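Local coordinates for protein OXA-46 oxacillinase (Pseudomonas aeruginosa, PDB 3IF6) that probably hydrolyses beta-lactam antibiotics to substituted beta-amino acids, as a class D serine beta-lactamase of the kind that confers antibiotic resistance, at residues G42-A47 / R254-S259. Residues are numbered along the deposited sequence; the frame is centred on the assembly and turned at random.
Sequences GAIVIA and RAILRS
Ile256, on helix 247-259, lays both its branches against Ile44 and Ile46 of strand 42-48 in a wholly apolar, buried contact. From its CB, the nearest strand atom is Ile44 CD1, 4.7 Å away. The longer branch then runs through CG1, which stands back from the strand, to CD1. This tip rests against both methyls of Ile44, 4.0 Å from Ile44 CG2 and 4.0 Å from Ile44 CD1, so the two isoleucines meet tip to tip. Ile44 offers both methyls because its CG1 is anti to the backbone N (chi1 -167°), carrying CD1 forward, while CG2 sits between the backbone N and the carbonyl carbon. The short branch of Ile256 turns the other way along the strand, where its CG2 lies 4.3 Å from Ile46 CG2. Leu257 comes no closer than 4.8 Å, CD2 to Ile46 CG1, and instead packs on Val231 of the adjoining strand 229-238. One turn on, Ser259 OG donates to Ile256 O (2.8 Å), approaching one lone pair of that oxygen within the carbonyl plane at an angle of 124° to the C=O bond, bonding the serine hydroxyl back to its own helix.

Phe34 of helix 32-36 touches Ile256, and Trp31 and Phe35 touch Ile44, extending the apolar layer around the pair. Val45 and Ala47 face the other side of the sheet, where they meet helix 168-179. Strand 42-48 is thus sandwiched, and the contact joins an early strand of the chain to its last helix. With the two terminal helices covering one face of a central antiparallel sheet, this layered helix-sheet-helix core is characteristic of the penicillin-binding transpeptidase fold shared by serine beta-lactamases.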
loop_
_atom_site.group_PDB
_atom_site.type_symbol
_atom_site.label_atom_id
_atom_site.label_comp_id
_atom_site.label_asym_id
_atom_site.label_seq_id
_atom_site.Cartn_x
_atom_site.Cartn_y
_atom_site.Cartn_z
ATOM N N GLY B 42 -12.404 17.206 -21.070
ATOM C CA GLY B 42 -12.356 17.417 -19.643
ATOM C C GLY B 42 -11.158 18.189 -19.132
ATOM O O GLY B 42 -10.665 19.100 -19.792
ATOM N N ALA B 43 -10.692 17.809 -17.942
ATOM C CA ALA B 43 -9.687 18.579 -17.225
ATOM C C ALA B 43 -8.809 17.697 -16.352
ATOM O O ALA B 43 -9.255 16.700 -15.800
ATOM C CB ALA B 43 -10.350 19.678 -16.370
ATOM N N ILE B 44 -7.553 18.101 -16.221
ATOM C CA ILE B 44 -6.653 17.493 -15.265
ATOM C C ILE B 44 -5.919 18.583 -14.461
ATOM O O ILE B 44 -5.555 19.611 -15.011
ATOM C CB ILE B 44 -5.652 16.534 -15.970
ATOM C CG1 ILE B 44 -4.920 15.640 -14.938
ATOM C CG2 ILE B 44 -4.702 17.315 -16.866
ATOM C CD1 ILE B 44 -4.312 14.380 -15.531
ATOM N N VAL B 45 -5.765 18.361 -13.156
ATOM C CA VAL B 45 -4.775 19.051 -12.358
ATOM C C VAL B 45 -3.717 18.037 -11.957
ATOM O O VAL B 45 -4.022 17.022 -11.306
ATOM C CB VAL B 45 -5.369 19.626 -11.079
ATOM C CG1 VAL B 45 -4.288 20.308 -10.277
ATOM C CG2 VAL B 45 -6.491 20.588 -11.367
ATOM N N ILE B 46 -2.467 18.269 -12.331
ATOM C CA ILE B 46 -1.407 17.523 -11.656
ATOM C C ILE B 46 -0.375 18.326 -10.844
ATOM O O ILE B 46 0.370 19.150 -11.394
ATOM C CB ILE B 46 -0.788 16.346 -12.472
ATOM C CG1 ILE B 46 0.714 16.231 -12.202
ATOM C CG2 ILE B 46 -1.204 16.362 -13.937
ATOM C CD1 ILE B 46 1.537 17.018 -13.095
ATOM N N ALA B 47 -0.384 18.055 -9.530
ATOM C CA ALA B 47 0.547 18.603 -8.553
ATOM C C ALA B 47 1.801 17.743 -8.402
ATOM O O ALA B 47 1.853 16.860 -7.553
ATOM C CB ALA B 47 -0.147 18.758 -7.215
ATOM N N ARG B 254 -2.713 8.725 -17.457
ATOM C CA ARG B 254 -1.496 7.919 -17.503
ATOM C C ARG B 254 -0.557 8.392 -18.594
ATOM O O ARG B 254 0.653 8.410 -18.371
ATOM C CB ARG B 254 -1.804 6.470 -17.791
ATOM C CG ARG B 254 -2.230 5.685 -16.619
ATOM C CD ARG B 254 -2.187 4.216 -16.964
ATOM N NE ARG B 254 -2.561 3.426 -15.803
ATOM C CZ ARG B 254 -1.705 2.764 -15.020
ATOM N NH1 ARG B 254 -0.395 2.764 -15.279
ATOM N NH2 ARG B 254 -2.178 2.081 -13.977
ATOM N N ALA B 255 -1.097 8.740 -19.769
ATOM C CA ALA B 255 -0.273 9.291 -20.848
ATOM C C ALA B 255 0.396 10.618 -20.436
ATOM O O ALA B 255 1.585 10.840 -20.711
ATOM C CB ALA B 255 -1.072 9.453 -22.136
ATOM N N ILE B 256 -0.365 11.478 -19.767
ATOM C CA ILE B 256 0.177 12.691 -19.171
ATOM C C ILE B 256 1.241 12.338 -18.091
ATOM O O ILE B 256 2.380 12.789 -18.194
ATOM C CB ILE B 256 -0.953 13.587 -18.655
ATOM C CG1 ILE B 256 -1.868 13.976 -19.826
ATOM C CG2 ILE B 256 -0.402 14.819 -17.907
ATOM C CD1 ILE B 256 -3.200 14.607 -19.415
ATOM N N LEU B 257 0.900 11.502 -17.099
ATOM C CA LEU B 257 1.887 11.061 -16.113
ATOM C C LEU B 257 3.158 10.506 -16.740
ATOM O O LEU B 257 4.253 10.789 -16.246
ATOM C CB LEU B 257 1.327 10.054 -15.114
ATOM C CG LEU B 257 0.169 10.482 -14.215
ATOM C CD1 LEU B 257 -0.480 9.231 -13.639
ATOM C CD2 LEU B 257 0.550 11.507 -13.120
ATOM N N ARG B 258 3.038 9.734 -17.819
ATOM C CA ARG B 258 4.246 9.239 -18.487
ATOM C C ARG B 258 5.069 10.347 -19.186
ATOM O O ARG B 258 6.286 10.331 -19.091
ATOM C CB ARG B 258 3.973 8.032 -19.399
ATOM C CG ARG B 258 4.185 6.657 -18.686
ATOM C CD ARG B 258 4.130 5.423 -19.621
ATOM N NE ARG B 258 2.836 5.346 -20.285
ATOM C CZ ARG B 258 1.829 4.531 -19.959
ATOM N NH1 ARG B 258 1.961 3.644 -18.976
ATOM N NH2 ARG B 258 0.682 4.598 -20.643
ATOM N N SER B 259 4.421 11.304 -19.853
ATOM C CA SER B 259 5.143 12.423 -20.487
ATOM C C SER B 259 6.018 13.251 -19.491
ATOM O O SER B 259 7.169 13.589 -19.812
ATOM C CB SER B 259 4.213 13.323 -21.312
ATOM O OG SER B 259 3.370 14.102 -20.487
#